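Local atomic coordinates of DinB-like domain-containing protein (Enterococcus faecalis, PDB entry 3CEX), a protein that is of unknown function but belongs to the DinB superfamily of helical bundles, whose members include probable metalloenzymes and thiol-dependent S-transferases. Residues M48-L62 with L107-Y121. Residues are numbered along the deposited sequence; the frame is centred on the assembly and turned at random.
Sequences MWHTARELDLQISAL and LSDYLAASVALTKSY
In the core of a DinB-type helix bundle, residues 48-62 and 107-121 run the same way, their axes inclined at 30° and 8.5 Å apart at closest approach. Small residues allow this: Ala52 lies against the backbone of Leu111, and its CB sits over one face of the Tyr110 ring, 3.9 Å from the centroid, a CH-pi contact. Tyr110, its ring carried against helix 48-62 by a chi1 of -179°, is a knob in the hole formed by Trp49, Ala52, Arg53 and Asp56. At the ring edge its OH donates to Asp56 OD2 (2.7 Å), which accepts through its anti lone pair; carboxylate and ring planes stand 81° apart. The buried carboxylate also accepts from the backbone N of Leu68 and Trp69, which probably stabilises its negative charge. The short Ser114 sets OG 3.0 Å from Ala52 O, but Tyr110 O is also within reach, and its one proton can serve either. Thr118 turns OG1 back to Ser114 O (2.8 Å), satisfying its hydroxyl while OG1 and CG2 pack on branched Ile59, whose CG2 meets Tyr121 CB at 3.6 Å. At the two ends, Met48 CE, a selenomethionine methyl, meets Leu111 CD2 at 3.6 Å, and a water links Leu62 O to Tyr121 OH, which is also hydrogen-bonded to Arg144. Parallel second and third helices joined by a long crossover characterise the up-down-down-up four-helix bundle of the DinB superfamily.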
# COMPACT_ATOMS: atom_id res chain seq x y z
N MSE A 48 3.01 1.31 -12.73
CA MSE A 48 4.45 1.53 -12.48
C MSE A 48 4.91 2.88 -12.98
O MSE A 48 5.63 3.56 -12.31
CB MSE A 48 5.29 0.46 -13.15
CG MSE A 48 5.45 -0.70 -12.35
SE MSE A 48 6.73 -2.01 -13.01
CE MSE A 48 8.44 -1.46 -12.34
N TRP A 49 4.49 3.28 -14.18
CA TRP A 49 4.81 4.61 -14.68
C TRP A 49 4.23 5.68 -13.75
O TRP A 49 4.91 6.65 -13.37
CB TRP A 49 4.21 4.78 -16.08
CG TRP A 49 4.18 6.19 -16.52
CD1 TRP A 49 5.22 6.90 -17.05
CD2 TRP A 49 3.07 7.11 -16.46
NE1 TRP A 49 4.82 8.16 -17.32
CE2 TRP A 49 3.51 8.32 -16.98
CE3 TRP A 49 1.74 7.00 -16.02
CZ2 TRP A 49 2.67 9.44 -17.10
CZ3 TRP A 49 0.92 8.07 -16.12
CH2 TRP A 49 1.38 9.29 -16.65
N HIS A 50 2.96 5.50 -13.35
CA HIS A 50 2.32 6.48 -12.49
C HIS A 50 2.99 6.61 -11.14
O HIS A 50 3.15 7.71 -10.66
CB HIS A 50 0.84 6.18 -12.26
CG HIS A 50 0.27 6.92 -11.09
ND1 HIS A 50 -0.18 8.22 -11.18
CD2 HIS A 50 0.11 6.56 -9.79
CE1 HIS A 50 -0.60 8.62 -10.00
NE2 HIS A 50 -0.43 7.64 -9.13
N THR A 51 3.37 5.49 -10.54
CA THR A 51 4.08 5.50 -9.26
C THR A 51 5.42 6.22 -9.39
O THR A 51 5.73 7.06 -8.57
CB THR A 51 4.23 4.08 -8.71
OG1 THR A 51 2.90 3.55 -8.50
CG2 THR A 51 5.05 4.04 -7.36
N ALA A 52 6.20 5.89 -10.42
CA ALA A 52 7.48 6.57 -10.65
C ALA A 52 7.22 8.06 -10.90
O ALA A 52 7.93 8.91 -10.37
CB ALA A 52 8.22 5.95 -11.81
N ARG A 53 6.20 8.36 -11.69
CA ARG A 53 5.89 9.74 -12.05
C ARG A 53 5.45 10.58 -10.83
O ARG A 53 5.85 11.74 -10.69
CB ARG A 53 4.83 9.74 -13.17
CG ARG A 53 4.54 11.04 -13.85
CD ARG A 53 5.55 11.42 -14.89
NE ARG A 53 4.91 12.40 -15.78
CZ ARG A 53 5.01 13.72 -15.69
NH1 ARG A 53 5.76 14.31 -14.76
NH2 ARG A 53 4.35 14.49 -16.55
N GLU A 54 4.65 9.98 -9.94
CA GLU A 54 4.16 10.72 -8.81
C GLU A 54 5.24 10.97 -7.73
O GLU A 54 5.25 12.03 -7.12
CB GLU A 54 2.93 10.00 -8.22
CG GLU A 54 2.27 10.74 -7.11
CD GLU A 54 1.40 11.91 -7.55
OE1 GLU A 54 1.58 12.46 -8.66
OE2 GLU A 54 0.52 12.28 -6.76
N LEU A 55 6.07 9.97 -7.45
CA LEU A 55 7.27 10.17 -6.60
C LEU A 55 8.17 11.28 -7.17
O LEU A 55 8.61 12.20 -6.46
CB LEU A 55 8.07 8.87 -6.47
CG LEU A 55 7.39 7.70 -5.71
CD1 LEU A 55 8.21 6.40 -5.80
CD2 LEU A 55 7.14 8.08 -4.24
N ASP A 56 8.51 11.14 -8.44
CA ASP A 56 9.29 12.14 -9.16
C ASP A 56 8.69 13.55 -8.99
O ASP A 56 9.30 14.43 -8.39
CB ASP A 56 9.38 11.73 -10.65
CG ASP A 56 10.28 12.64 -11.47
OD1 ASP A 56 11.10 13.40 -10.91
OD2 ASP A 56 10.20 12.54 -12.73
N LEU A 57 7.48 13.75 -9.50
CA LEU A 57 6.85 15.07 -9.43
C LEU A 57 6.72 15.64 -8.02
O LEU A 57 7.00 16.82 -7.78
CB LEU A 57 5.47 15.04 -10.08
CG LEU A 57 5.48 15.04 -11.61
CD1 LEU A 57 4.04 14.93 -12.11
CD2 LEU A 57 6.18 16.27 -12.18
N GLN A 58 6.30 14.83 -7.07
CA GLN A 58 6.08 15.35 -5.72
C GLN A 58 7.37 15.68 -4.97
O GLN A 58 7.45 16.72 -4.30
CB GLN A 58 5.27 14.39 -4.87
CG GLN A 58 3.83 14.16 -5.36
CD GLN A 58 2.92 15.35 -5.22
OE1 GLN A 58 3.34 16.49 -4.98
NE2 GLN A 58 1.63 15.09 -5.40
N ILE A 59 8.35 14.78 -5.06
CA ILE A 59 9.63 14.99 -4.42
C ILE A 59 10.38 16.09 -5.13
O ILE A 59 11.00 16.91 -4.48
CB ILE A 59 10.53 13.70 -4.36
CG1 ILE A 59 9.87 12.62 -3.51
CG2 ILE A 59 11.94 14.06 -3.82
CD1 ILE A 59 9.81 12.93 -2.03
N SER A 60 10.31 16.15 -6.45
CA SER A 60 11.00 17.23 -7.17
C SER A 60 10.41 18.61 -6.82
O SER A 60 11.15 19.56 -6.68
CB SER A 60 10.99 17.01 -8.68
OG SER A 60 11.76 15.86 -9.00
N ALA A 61 9.09 18.69 -6.67
CA ALA A 61 8.40 19.90 -6.20
C ALA A 61 8.81 20.32 -4.76
O ALA A 61 9.05 21.49 -4.51
CB ALA A 61 6.88 19.72 -6.30
N LEU A 62 8.89 19.39 -3.82
CA LEU A 62 9.44 19.68 -2.48
C LEU A 62 10.91 20.12 -2.52
O LEU A 62 11.37 20.85 -1.64
CB LEU A 62 9.34 18.46 -1.57
CG LEU A 62 7.94 18.02 -1.17
CD1 LEU A 62 8.04 16.72 -0.41
CD2 LEU A 62 7.20 19.10 -0.36
N LEU A 107 10.38 0.76 -17.53
CA LEU A 107 9.58 0.92 -16.33
C LEU A 107 10.44 0.71 -15.09
O LEU A 107 10.35 1.48 -14.17
CB LEU A 107 8.43 -0.10 -16.30
CG LEU A 107 7.30 0.06 -17.34
CD1 LEU A 107 6.46 -1.20 -17.43
CD2 LEU A 107 6.45 1.30 -17.07
N SER A 108 11.28 -0.33 -15.11
CA SER A 108 12.15 -0.63 -14.00
C SER A 108 13.14 0.50 -13.75
O SER A 108 13.43 0.84 -12.59
CB SER A 108 12.96 -1.89 -14.27
OG SER A 108 12.13 -3.00 -14.24
N ASP A 109 13.70 1.02 -14.85
CA ASP A 109 14.72 2.08 -14.77
C ASP A 109 14.16 3.40 -14.25
O ASP A 109 14.77 4.07 -13.38
CB ASP A 109 15.39 2.27 -16.14
CG ASP A 109 16.25 1.10 -16.55
OD1 ASP A 109 16.55 0.21 -15.72
OD2 ASP A 109 16.64 1.08 -17.75
N TYR A 110 12.98 3.79 -14.74
CA TYR A 110 12.41 5.05 -14.28
C TYR A 110 11.93 4.93 -12.82
O TYR A 110 12.12 5.83 -12.01
CB TYR A 110 11.29 5.52 -15.22
CG TYR A 110 10.64 6.85 -14.83
CD1 TYR A 110 11.40 7.92 -14.36
CD2 TYR A 110 9.29 7.03 -14.95
CE1 TYR A 110 10.78 9.16 -14.00
CE2 TYR A 110 8.69 8.23 -14.60
CZ TYR A 110 9.43 9.29 -14.12
OH TYR A 110 8.78 10.48 -13.78
N LEU A 111 11.33 3.80 -12.47
CA LEU A 111 10.95 3.59 -11.07
C LEU A 111 12.17 3.59 -10.13
O LEU A 111 12.13 4.20 -9.06
CB LEU A 111 10.14 2.29 -10.88
CG LEU A 111 9.54 2.03 -9.49
CD1 LEU A 111 8.59 3.18 -9.06
CD2 LEU A 111 8.74 0.67 -9.51
N ALA A 112 13.24 2.92 -10.53
CA ALA A 112 14.47 2.90 -9.72
C ALA A 112 15.04 4.30 -9.52
O ALA A 112 15.49 4.65 -8.41
CB ALA A 112 15.55 1.98 -10.36
N ALA A 113 15.02 5.12 -10.59
CA ALA A 113 15.44 6.50 -10.49
C ALA A 113 14.54 7.29 -9.55
O ALA A 113 15.03 8.10 -8.77
CB ALA A 113 15.50 7.17 -11.87
N SER A 114 13.22 7.12 -9.66
CA SER A 114 12.32 7.88 -8.78
C SER A 114 12.38 7.44 -7.31
O SER A 114 12.24 8.27 -6.42
CB SER A 114 10.88 7.82 -9.29
OG SER A 114 10.86 8.31 -10.61
N VAL A 115 12.55 6.15 -7.07
CA VAL A 115 12.76 5.66 -5.70
C VAL A 115 14.05 6.20 -5.12
O VAL A 115 14.06 6.64 -3.97
CB VAL A 115 12.71 4.10 -5.65
CG1 VAL A 115 13.16 3.57 -4.28
CG2 VAL A 115 11.28 3.63 -5.97
N ALA A 116 15.13 6.21 -5.90
CA ALA A 116 16.41 6.76 -5.45
C ALA A 116 16.30 8.21 -5.02
O ALA A 116 16.81 8.60 -3.98
CB ALA A 116 17.49 6.64 -6.53
N LEU A 117 15.67 9.01 -5.87
CA LEU A 117 15.41 10.42 -5.59
C LEU A 117 14.65 10.59 -4.27
O LEU A 117 15.01 11.43 -3.42
CB LEU A 117 14.58 11.02 -6.74
CG LEU A 117 14.21 12.51 -6.60
CD1 LEU A 117 15.44 13.44 -6.87
CD2 LEU A 117 13.02 12.86 -7.54
N THR A 118 13.61 9.78 -4.10
CA THR A 118 12.75 9.84 -2.91
C THR A 118 13.60 9.53 -1.68
O THR A 118 13.58 10.27 -0.70
CB THR A 118 11.55 8.89 -3.04
OG1 THR A 118 10.81 9.23 -4.23
CG2 THR A 118 10.61 8.98 -1.82
N LYS A 119 14.38 8.46 -1.75
CA LYS A 119 15.18 8.03 -0.60
C LYS A 119 16.26 9.05 -0.24
O LYS A 119 16.58 9.22 0.94
CB LYS A 119 15.81 6.67 -0.86
CG LYS A 119 14.80 5.54 -0.90
CD LYS A 119 15.44 4.23 -1.42
CE LYS A 119 15.83 3.33 -0.33
NZ LYS A 119 16.54 2.09 -0.82
N SER A 120 16.83 9.69 -1.26
CA SER A 120 17.77 10.77 -1.07
C SER A 120 17.12 11.93 -0.35
O SER A 120 17.69 12.46 0.58
CB SER A 120 18.32 11.26 -2.41
OG SER A 120 19.18 12.37 -2.22
N TYR A 121 15.91 12.30 -0.76
CA TYR A 121 15.22 13.40 -0.10
C TYR A 121 14.95 13.04 1.36
O TYR A 121 15.22 13.84 2.26
CB TYR A 121 13.92 13.78 -0.84
CG TYR A 121 13.26 15.02 -0.27
CD1 TYR A 121 13.65 16.29 -0.67
CD2 TYR A 121 12.26 14.93 0.68
CE1 TYR A 121 13.06 17.43 -0.13
CE2 TYR A 121 11.67 16.07 1.23
CZ TYR A 121 12.08 17.31 0.82
OH TYR A 121 11.51 18.41 1.38
O HOH W 1 8.10 3.23 -14.32
O HOH W 2 12.70 20.63 0.77